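Long-range contacts in acetylene hydratase (Pelobacter acetylenicus, PDB 2E7Z), which hydrates acetylene to acetaldehyde at a tungsten bis(molybdopterin guanine dinucleotide) centre accompanied by a [4Fe-4S] cluster: residues N124-T132 and L343-L352; Y136-V145 and E710-G718. All coordinates share one frame; numbering follows the deposited sequence. Where two conformers were deposited one is given.

Interaction 1 (N124-T132 and L343-L352); sequences NLLGSPNWT and LPEEKKKLQL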
loop_
_atom_site.group_PDB
_atom_site.type_symbol
_atom_site.label_atom_id
_atom_site.label_comp_id
_atom_site.label_asym_id
_atom_site.label_seq_id
_atom_site.Cartn_x
_atom_site.Cartn_y
_atom_site.Cartn_z
ATOM N N ASN A 124 -11.198 -0.443 18.898
ATOM C CA ASN A 124 -10.575 -0.928 20.146
ATOM C C ASN A 124 -11.511 -0.804 21.320
ATOM O O ASN A 124 -11.512 -1.668 22.187
ATOM C CB ASN A 124 -9.241 -0.208 20.347
ATOM C CG ASN A 124 -8.178 -0.716 19.375
ATOM O OD1 ASN A 124 -8.276 -1.845 18.886
ATOM N ND2 ASN A 124 -7.153 0.098 19.112
ATOM N N LEU A 125 -12.365 0.218 21.301
ATOM C CA LEU A 125 -13.394 0.356 22.319
ATOM C C LEU A 125 -14.519 -0.656 22.123
ATOM O O LEU A 125 -15.068 -1.162 23.100
ATOM C CB LEU A 125 -13.965 1.783 22.343
ATOM C CG LEU A 125 -12.950 2.819 22.824
ATOM C CD1 LEU A 125 -13.355 4.206 22.449
ATOM C CD2 LEU A 125 -12.807 2.734 24.364
ATOM N N LEU A 126 -14.896 -0.948 20.883
ATOM C CA LEU A 126 -15.906 -1.980 20.678
ATOM C C LEU A 126 -15.383 -3.364 21.042
ATOM O O LEU A 126 -16.138 -4.193 21.562
ATOM C CB LEU A 126 -16.336 -2.032 19.221
ATOM C CG LEU A 126 -17.367 -1.074 18.657
ATOM C CD1 LEU A 126 -17.710 -1.567 17.241
ATOM C CD2 LEU A 126 -18.670 -0.922 19.462
ATOM N N GLY A 127 -14.104 -3.613 20.754
ATOM C CA GLY A 127 -13.428 -4.887 21.032
ATOM C C GLY A 127 -13.070 -5.677 19.795
ATOM O O GLY A 127 -12.829 -6.866 19.874
ATOM N N SER A 128 -13.059 -5.026 18.623
ATOM C CA SER A 128 -12.685 -5.747 17.395
ATOM C C SER A 128 -11.236 -5.488 17.003
ATOM O O SER A 128 -10.846 -4.349 16.759
ATOM C CB SER A 128 -13.518 -5.348 16.166
ATOM O OG SER A 128 -13.016 -6.177 15.118
ATOM N N PRO A 129 -10.447 -6.563 16.859
ATOM C CA PRO A 129 -9.109 -6.440 16.330
ATOM C C PRO A 129 -9.068 -6.550 14.800
ATOM O O PRO A 129 -7.997 -6.449 14.194
ATOM C CB PRO A 129 -8.430 -7.688 16.915
ATOM C CG PRO A 129 -9.516 -8.724 16.803
ATOM C CD PRO A 129 -10.780 -7.965 17.198
ATOM N N ASN A 130 -10.218 -6.797 14.172
ATOM C CA ASN A 130 -10.207 -7.230 12.769
ATOM C C ASN A 130 -10.192 -6.113 11.710
ATOM O O ASN A 130 -11.103 -5.984 10.887
ATOM C CB ASN A 130 -11.277 -8.285 12.550
ATOM C CG ASN A 130 -10.922 -9.602 13.249
ATOM O OD1 ASN A 130 -11.782 -10.237 13.892
ATOM N ND2 ASN A 130 -9.647 -9.966 13.201
ATOM N N TRP A 131 -9.138 -5.309 11.791
ATOM C CA TRP A 131 -8.845 -4.253 10.839
ATOM C C TRP A 131 -7.827 -4.735 9.834
ATOM O O TRP A 131 -6.783 -5.325 10.255
ATOM C CB TRP A 131 -8.257 -3.048 11.575
ATOM C CG TRP A 131 -7.995 -1.878 10.684
ATOM C CD1 TRP A 131 -8.876 -0.877 10.425
ATOM C CD2 TRP A 131 -6.783 -1.557 9.979
ATOM N NE1 TRP A 131 -8.303 0.035 9.563
ATOM C CE2 TRP A 131 -7.013 -0.341 9.297
ATOM C CE3 TRP A 131 -5.517 -2.160 9.880
ATOM C CZ2 TRP A 131 -6.046 0.284 8.509
ATOM C CZ3 TRP A 131 -4.537 -1.539 9.077
ATOM C CH2 TRP A 131 -4.809 -0.311 8.417
ATOM N N THR A 132 -8.079 -4.490 8.549
ATOM C CA THR A 132 -7.056 -4.730 7.571
ATOM C C THR A 132 -7.124 -3.611 6.539
ATOM O O THR A 132 -7.956 -2.695 6.651
ATOM C CB THR A 132 -7.122 -6.138 6.944
ATOM O OG1 THR A 132 -5.883 -6.401 6.283
ATOM C CG2 THR A 132 -8.244 -6.282 5.950
ATOM N N LEU A 343 -7.798 -2.270 23.940
ATOM C CA LEU A 343 -8.316 -3.535 23.422
ATOM C C LEU A 343 -7.793 -4.686 24.288
ATOM O O LEU A 343 -6.576 -4.850 24.430
ATOM C CB LEU A 343 -7.844 -3.757 22.011
ATOM C CG LEU A 343 -8.355 -4.992 21.270
ATOM C CD1 LEU A 343 -9.865 -4.929 21.089
ATOM C CD2 LEU A 343 -7.666 -5.091 19.941
ATOM N N PRO A 344 -8.700 -5.469 24.911
ATOM C CA PRO A 344 -8.214 -6.534 25.803
ATOM C C PRO A 344 -7.314 -7.545 25.115
ATOM O O PRO A 344 -7.517 -7.845 23.932
ATOM C CB PRO A 344 -9.523 -7.217 26.247
ATOM C CG PRO A 344 -10.532 -6.141 26.199
ATOM C CD PRO A 344 -10.171 -5.405 24.911
ATOM N N GLU A 345 -6.375 -8.119 25.876
ATOM C CA GLU A 345 -5.420 -9.070 25.315
ATOM C C GLU A 345 -6.158 -10.233 24.651
ATOM O O GLU A 345 -5.782 -10.687 23.565
ATOM C CB GLU A 345 -4.453 -9.588 26.415
ATOM C CG GLU A 345 -5.091 -10.470 27.456
ATOM C CD GLU A 345 -4.072 -11.239 28.319
ATOM O OE1 GLU A 345 -3.184 -10.608 28.941
ATOM O OE2 GLU A 345 -4.174 -12.488 28.381
ATOM N N GLU A 346 -7.242 -10.679 25.269
ATOM C CA GLU A 346 -8.045 -11.766 24.708
ATOM C C GLU A 346 -8.525 -11.445 23.298
ATOM O O GLU A 346 -8.495 -12.316 22.424
ATOM C CB GLU A 346 -9.198 -12.134 25.654
ATOM C CG GLU A 346 -8.743 -12.726 26.994
ATOM C CD GLU A 346 -8.580 -11.709 28.144
ATOM O OE1 GLU A 346 -8.352 -10.478 27.932
ATOM O OE2 GLU A 346 -8.659 -12.184 29.294
ATOM N N LYS A 347 -8.961 -10.201 23.090
ATOM C CA LYS A 347 -9.396 -9.768 21.751
ATOM C C LYS A 347 -8.202 -9.602 20.776
ATOM O O LYS A 347 -8.292 -9.966 19.595
ATOM C CB LYS A 347 -10.196 -8.472 21.861
ATOM C CG LYS A 347 -11.502 -8.584 22.647
ATOM C CD LYS A 347 -12.407 -9.713 22.141
ATOM C CE LYS A 347 -13.736 -9.744 22.890
ATOM N NZ LYS A 347 -14.595 -10.907 22.541
ATOM N N LYS A 348 -7.078 -9.075 21.271
ATOM C CA LYS A 348 -5.874 -9.015 20.428
ATOM C C LYS A 348 -5.517 -10.397 19.907
ATOM O O LYS A 348 -5.191 -10.573 18.726
ATOM C CB LYS A 348 -4.687 -8.384 21.169
ATOM C CG LYS A 348 -4.878 -6.920 21.544
ATOM C CD LYS A 348 -3.559 -6.301 21.893
ATOM C CE LYS A 348 -3.621 -4.805 22.088
ATOM N NZ LYS A 348 -4.016 -4.473 23.482
ATOM N N LYS A 349 -5.541 -11.383 20.811
ATOM C CA LYS A 349 -5.189 -12.747 20.436
ATOM C C LYS A 349 -6.084 -13.353 19.353
ATOM O O LYS A 349 -5.630 -14.219 18.598
ATOM C CB LYS A 349 -5.126 -13.644 21.704
ATOM C CG LYS A 349 -3.953 -13.348 22.621
ATOM C CD LYS A 349 -4.025 -14.186 23.920
ATOM C CE LYS A 349 -4.743 -13.424 25.037
ATOM N NZ LYS A 349 -5.119 -14.257 26.217
ATOM N N LEU A 350 -7.324 -12.863 19.246
ATOM C CA LEU A 350 -8.285 -13.408 18.286
ATOM C C LEU A 350 -8.057 -12.864 16.893
ATOM O O LEU A 350 -8.647 -13.369 15.930
ATOM C CB LEU A 350 -9.730 -13.045 18.649
ATOM C CG LEU A 350 -10.364 -13.772 19.849
ATOM C CD1 LEU A 350 -11.755 -13.209 20.139
ATOM C CD2 LEU A 350 -10.415 -15.272 19.641
ATOM N N GLN A 351 -7.252 -11.810 16.772
ATOM C CA GLN A 351 -7.082 -11.143 15.483
ATOM C C GLN A 351 -6.898 -12.163 14.380
ATOM O O GLN A 351 -6.013 -13.008 14.453
ATOM C CB GLN A 351 -5.890 -10.203 15.539
ATOM C CG GLN A 351 -5.818 -9.263 14.304
ATOM C CD GLN A 351 -4.818 -8.158 14.549
ATOM O OE1 GLN A 351 -3.685 -8.424 14.966
ATOM N NE2 GLN A 351 -5.219 -6.922 14.323
ATOM N N LEU A 352 -7.682 -12.054 13.304
ATOM C CA LEU A 352 -7.594 -13.094 12.295
ATOM C C LEU A 352 -6.274 -13.044 11.576
ATOM O O LEU A 352 -5.817 -11.985 11.161
ATOM C CB LEU A 352 -8.751 -12.906 11.306
ATOM C CG LEU A 352 -10.087 -13.312 11.949
ATOM C CD1 LEU A 352 -11.282 -12.714 11.231
ATOM C CD2 LEU A 352 -10.244 -14.809 11.968
#
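Pro129 meets Gln351 twice, through its ring and through its carbonyl, in the turn joining helix 118-126 to strand 131-132, part of a beta-alpha-beta unit begun by strand 103-107. Pro129 CB lies 3.8 Å from Gln351 CB, and the CG corner of the ring presses on helix 345-350, 3.3 Å from Lys347 O. Gln351 turns CG anti to its own N (chi1 -169°) and stays extended beyond it, which carries NE2 to Pro129 O at 2.8 Å with an N-H...O angle of 154°. Trp131 N binds the same oxygen across the inverse gamma turn centred on Asn130, while Gln351 OE1 accepts from Tyr362 N and fixes the amide's rotation. With an alanine here, Pro129 O would probably lose its second donor and Tyr362 N its acceptor. Next to the proline, Leu343 splits its branches: CD2 reaches OD1 of Asn124, whose ND2 donates to Gln338 O, at 3.5 Å, and CD1 rests on the backbone of Gly127, where positive phi ends the helix. Lys347 CG covers Gly127 O, a buried oxygen with no polar partner, and sends its ammonium to Glu101. Behind the turn, Ser128 OG binds Leu103 O and, in an ST turn, accepts from Asn130 N at 3.0 Å.

Interaction 2 (Y136-V145 and E710-G718); sequences YMCIGNTAGV and EQGLPNLRG. With W (tungsten ion), chain G; MGD (2-amino-5,6-dimercapto-7-methyl-3,7,8a,9-tetrahydro-8-oxa-1,3,9,10-tetraaza-anthracen-4-one guanosine dinucleotide), chain E.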
loop_
_atom_site.group_PDB
_atom_site.type_symbol
_atom_site.label_atom_id
_atom_site.label_comp_id
_atom_site.label_asym_id
_atom_site.label_seq_id
_atom_site.Cartn_x
_atom_site.Cartn_y
_atom_site.Cartn_z
ATOM N N TYR A 136 -1.794 -3.900 3.292
ATOM C CA TYR A 136 -1.200 -5.149 3.756
ATOM C C TYR A 136 -0.144 -5.670 2.784
ATOM O O TYR A 136 0.758 -6.411 3.202
ATOM C CB TYR A 136 -2.282 -6.203 3.955
ATOM C CG TYR A 136 -1.903 -7.365 4.850
ATOM C CD1 TYR A 136 -1.302 -8.499 4.317
ATOM C CD2 TYR A 136 -2.155 -7.318 6.221
ATOM C CE1 TYR A 136 -0.953 -9.564 5.142
ATOM C CE2 TYR A 136 -1.820 -8.387 7.068
ATOM C CZ TYR A 136 -1.229 -9.519 6.509
ATOM O OH TYR A 136 -0.939 -10.607 7.307
ATOM N N MET A 137 -0.217 -5.301 1.502
ATOM C CA MET A 137 0.882 -5.622 0.579
ATOM C C MET A 137 1.412 -4.388 -0.118
ATOM O O MET A 137 1.821 -4.459 -1.282
ATOM C CB MET A 137 0.513 -6.721 -0.440
ATOM C CG MET A 137 -0.559 -6.346 -1.429
ATOM S SD MET A 137 -0.902 -7.780 -2.481
ATOM C CE MET A 137 -2.217 -7.150 -3.523
ATOM N N CYS A 138 1.372 -3.243 0.563
ATOM C CA CYS A 138 2.016 -2.035 0.045
ATOM C C CYS A 138 2.302 -1.113 1.217
ATOM O O CYS A 138 1.396 -0.473 1.715
ATOM C CB CYS A 138 1.152 -1.338 -1.017
ATOM S SG CYS A 138 1.958 0.139 -1.696
ATOM N N ILE A 139 3.553 -1.093 1.677
ATOM C CA ILE A 139 4.020 -0.236 2.767
ATOM C C ILE A 139 3.687 -0.764 4.154
ATOM O O ILE A 139 4.538 -0.729 5.025
ATOM C CB ILE A 139 3.660 1.293 2.584
ATOM C CG1 ILE A 139 4.284 1.802 1.276
ATOM C CG2 ILE A 139 4.150 2.093 3.790
ATOM C CD1 ILE A 139 3.858 3.193 0.838
ATOM N N GLY A 140 2.459 -1.230 4.389
ATOM C CA GLY A 140 2.127 -1.742 5.735
ATOM C C GLY A 140 2.918 -2.986 6.130
ATOM O O GLY A 140 3.477 -3.057 7.227
ATOM N N ASN A 141 2.976 -3.961 5.220
ATOM C CA ASN A 141 3.846 -5.122 5.446
ATOM C C ASN A 141 5.306 -4.668 5.569
ATOM O O ASN A 141 6.043 -5.129 6.466
ATOM C CB ASN A 141 3.684 -6.113 4.285
ATOM C CG ASN A 141 4.193 -5.552 2.997
ATOM O OD1 ASN A 141 3.637 -4.585 2.484
ATOM N ND2 ASN A 141 5.314 -6.097 2.499
ATOM N N THR A 142 5.716 -3.757 4.691
ATOM C CA THR A 142 7.124 -3.334 4.655
ATOM C C THR A 142 7.507 -2.755 5.992
ATOM O O THR A 142 8.582 -3.015 6.510
ATOM C CB THR A 142 7.343 -2.237 3.590
ATOM O OG1 THR A 142 6.432 -2.392 2.491
ATOM C CG2 THR A 142 8.788 -2.269 3.098
ATOM N N ALA A 143 6.635 -1.938 6.565
ATOM C CA ALA A 143 6.913 -1.357 7.863
ATOM C C ALA A 143 7.124 -2.428 8.931
ATOM O O ALA A 143 8.010 -2.284 9.762
ATOM C CB ALA A 143 5.801 -0.367 8.270
ATOM N N GLY A 144 6.344 -3.512 8.901
ATOM C CA GLY A 144 6.581 -4.623 9.844
ATOM C C GLY A 144 7.988 -5.207 9.723
ATOM O O GLY A 144 8.669 -5.445 10.730
ATOM N N VAL A 145 8.422 -5.435 8.486
ATOM C CA VAL A 145 9.754 -5.987 8.237
ATOM C C VAL A 145 10.838 -4.995 8.681
ATOM O O VAL A 145 11.825 -5.372 9.319
ATOM C CB VAL A 145 9.954 -6.414 6.782
ATOM C CG1 VAL A 145 11.371 -6.972 6.590
ATOM C CG2 VAL A 145 8.942 -7.493 6.379
ATOM N N GLU A 710 6.195 -15.640 5.609
ATOM C CA GLU A 710 6.348 -14.879 6.850
ATOM C C GLU A 710 5.260 -13.815 7.023
ATOM O O GLU A 710 4.818 -13.547 8.144
ATOM C CB GLU A 710 7.709 -14.191 6.902
ATOM C CG GLU A 710 8.910 -15.146 6.951
ATOM C CD GLU A 710 9.397 -15.678 5.598
ATOM O OE1 GLU A 710 8.829 -15.332 4.539
ATOM O OE2 GLU A 710 10.389 -16.456 5.610
ATOM N N GLN A 711 4.840 -13.199 5.918
ATOM C CA GLN A 711 3.867 -12.101 6.000
ATOM C C GLN A 711 2.440 -12.514 5.645
ATOM O O GLN A 711 1.489 -11.840 6.051
ATOM C CB GLN A 711 4.284 -10.957 5.081
ATOM C CG GLN A 711 5.592 -10.271 5.471
ATOM C CD GLN A 711 6.173 -9.510 4.319
ATOM O OE1 GLN A 711 6.710 -10.102 3.350
ATOM N NE2 GLN A 711 6.115 -8.208 4.406
ATOM N N GLY A 712 2.283 -13.593 4.876
ATOM C CA GLY A 712 0.935 -14.026 4.462
ATOM C C GLY A 712 0.290 -13.134 3.416
ATOM O O GLY A 712 -0.926 -13.139 3.276
ATOM N N LEU A 713 1.092 -12.349 2.707
ATOM C CA LEU A 713 0.621 -11.549 1.579
ATOM C C LEU A 713 0.768 -12.363 0.300
ATOM O O LEU A 713 1.613 -13.263 0.234
ATOM C CB LEU A 713 1.387 -10.218 1.499
ATOM C CG LEU A 713 2.924 -10.243 1.428
ATOM C CD1 LEU A 713 3.404 -10.507 0.015
ATOM C CD2 LEU A 713 3.519 -8.920 1.918
ATOM N N PRO A 714 -0.065 -12.092 -0.703
ATOM C CA PRO A 714 -0.025 -12.853 -1.940
ATOM C C PRO A 714 1.057 -12.416 -2.930
ATOM O O PRO A 714 1.398 -11.231 -3.044
ATOM C CB PRO A 714 -1.417 -12.602 -2.536
ATOM C CG PRO A 714 -1.724 -11.183 -2.107
ATOM C CD PRO A 714 -1.174 -11.113 -0.684
ATOM N N ASN A 715 1.551 -13.397 -3.670
ATOM C CA ASN A 715 2.514 -13.172 -4.715
ATOM C C ASN A 715 1.767 -12.730 -5.994
ATOM O O ASN A 715 0.826 -13.415 -6.443
ATOM C CB ASN A 715 3.288 -14.472 -4.923
ATOM C CG ASN A 715 4.114 -14.469 -6.187
ATOM O OD1 ASN A 715 5.296 -14.111 -6.168
ATOM N ND2 ASN A 715 3.498 -14.862 -7.297
ATOM N N LEU A 716 2.204 -11.608 -6.590
ATOM C CA LEU A 716 1.595 -11.005 -7.792
ATOM C C LEU A 716 2.594 -10.756 -8.919
ATOM O O LEU A 716 2.199 -10.490 -10.058
ATOM C CB LEU A 716 0.988 -9.627 -7.451
ATOM C CG LEU A 716 -0.438 -9.595 -6.981
ATOM C CD1 LEU A 716 -0.542 -10.132 -5.529
ATOM C CD2 LEU A 716 -0.984 -8.174 -7.133
ATOM N N ARG A 717 3.880 -10.769 -8.571
ATOM C CA ARG A 717 4.916 -10.266 -9.461
ATOM C C ARG A 717 5.931 -11.377 -9.678
ATOM O O ARG A 717 6.803 -11.620 -8.842
ATOM C CB ARG A 717 5.538 -8.999 -8.865
ATOM C CG ARG A 717 4.588 -7.824 -8.900
ATOM C CD ARG A 717 5.186 -6.560 -8.287
ATOM N NE ARG A 717 4.152 -5.528 -8.310
ATOM C CZ ARG A 717 4.166 -4.406 -9.030
ATOM N NH1 ARG A 717 5.233 -4.033 -9.751
ATOM N NH2 ARG A 717 3.099 -3.633 -9.015
ATOM N N GLY A 718 5.767 -12.062 -10.808
ATOM C CA GLY A 718 6.473 -13.307 -11.082
ATOM C C GLY A 718 5.827 -14.429 -10.288
ATOM O O GLY A 718 4.853 -14.207 -9.568
HETATM W W W G . 0.598 1.326 -3.180
HETATM P PB MGD E . -8.948 0.826 -4.361
HETATM O O1B MGD E . -9.021 -0.656 -4.091
HETATM O O2B MGD E . -9.082 1.336 -5.749
HETATM O O3B MGD E . -7.579 1.453 -3.808
HETATM O O3A MGD E . -5.885 0.266 -2.384
HETATM P PA MGD E . -6.934 1.490 -2.337
HETATM O O1A MGD E . -6.242 2.817 -2.256
HETATM O O2A MGD E . -7.945 1.107 -1.298
HETATM O "O5'" MGD E . -10.090 1.493 -3.439
HETATM C "C5'" MGD E . -10.017 2.878 -3.145
HETATM C "C4'" MGD E . -11.449 3.356 -3.002
HETATM O "O4'" MGD E . -11.402 4.662 -2.408
HETATM C "C3'" MGD E . -12.157 3.583 -4.333
HETATM O "O3'" MGD E . -13.371 2.814 -4.352
HETATM C "C2'" MGD E . -12.435 5.099 -4.428
HETATM O "O2'" MGD E . -13.663 5.484 -5.076
HETATM C "C1'" MGD E . -12.458 5.474 -2.971
HETATM N N9 MGD E . -12.069 6.854 -2.643
HETATM C C8 MGD E . -11.086 7.596 -3.212
HETATM N N7 MGD E . -10.952 8.774 -2.584
HETATM C C5 MGD E . -11.817 8.760 -1.545
HETATM C C6 MGD E . -12.196 9.664 -0.473
HETATM O O6 MGD E . -11.647 10.778 -0.340
HETATM N N1 MGD E . -13.131 9.215 0.380
HETATM C C2 MGD E . -13.794 8.069 0.261
HETATM N N2 MGD E . -14.725 7.741 1.202
HETATM N N3 MGD E . -13.505 7.197 -0.701
HETATM C C4 MGD E . -12.540 7.504 -1.592
HETATM C C10 MGD E . -4.584 0.524 -2.914
HETATM C C11 MGD E . -3.711 -0.644 -2.510
HETATM O O11 MGD E . -4.215 -1.768 -3.229
HETATM C C12 MGD E . -2.273 -0.368 -2.875
HETATM S S12 MGD E . -1.562 1.086 -2.323
HETATM C C13 MGD E . -1.551 -1.268 -3.564
HETATM S S13 MGD E . 0.032 -0.940 -4.102
HETATM C C14 MGD E . -2.076 -2.620 -3.936
HETATM N N15 MGD E . -2.317 -2.742 -5.365
HETATM C C16 MGD E . -2.904 -3.919 -5.728
HETATM C C17 MGD E . -2.671 -4.600 -7.009
HETATM O O17 MGD E . -1.883 -4.115 -7.851
HETATM N N18 MGD E . -3.324 -5.758 -7.231
HETATM C C19 MGD E . -4.176 -6.318 -6.335
HETATM N N19 MGD E . -4.806 -7.476 -6.621
HETATM N N20 MGD E . -4.450 -5.733 -5.162
HETATM C C21 MGD E . -3.852 -4.586 -4.817
HETATM N N22 MGD E . -4.114 -4.037 -3.628
HETATM C C23 MGD E . -3.360 -2.903 -3.138
HETATM O O HOH W 1 0.932 2.739 -1.746
#
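Leu713 wedges between Tyr136, Met137 and Asn141, where the loop bearing the tungsten ligand Cys138 runs into helix 140-150, at the active site of this DMSO reductase family enzyme. Its CB packs 4.1 Å from Met137 CB, and its CD2 methyl fills the hollow beside the amide of Asn141, 3.4 Å from ND2. Asp295 takes a hydrogen bond from that ND2, so the flank of Asn141 offered to the leucine is held in place. One helical turn on, Val145 CG2 bears on the end of the Gln711 side chain, which crosses it at about a right angle and also abuts Asn141.

On the backbone side of the same loop Tyr136 sets its ring against residues 711-713, with Leu713 N near the ring plane at its edge. Tyr136 OH comes within 3.0 Å of Gln711 O, and Asn390 ND2 is hydrogen-bonded both to this hydroxyl and to Gly712 O.

Met137 projects along the loop toward the pterin. With CG tucked between the backbone N and carbonyl carbon (chi1 66°) and the rest extended, its thioether runs across Pro714, SD lying 3.5 Å from CG of the proline ring. Leu716 CD1 completes the groove, 3.9 Å from the same sulfur. Beyond it, the Met137 methyl CE sits over the face of the pterin, 3.1 Å from MGD N20, and Leu716 CD2 covers the same face, 3.4 Å from MGD N18. Two segments far apart in sequence thereby cover one face of this pterin with apolar groups. Cys138, the residue after Met137, turns to the metal, which also binds MGD S12, MGD S13, a water oxygen and two further ligand atoms from elsewhere in the structure: Cys138 SG lies 2.3 Å from tungsten.

In the fold
The two interactions follow one another on the N-terminal side, 124-132 leading through a short connection into 136-145, but their partners lie far apart: 343-352 comes before 710-718, so the pairings alternate along the chain. Their centres are 21 Å apart and they do not otherwise touch. Interaction 1 lies about 22 Å from the centre of the chain, beside strand 131-132 at the edge of the seven-stranded mixed sheet. Interaction 2 lies about 9 Å from that centre, where the loop before strand 720-726 of the six-stranded sheet reaches the tungsten cofactor. The chain thus passes from a peripheral turn inward to the metal, and Asn390 bonds to residues of both contacts.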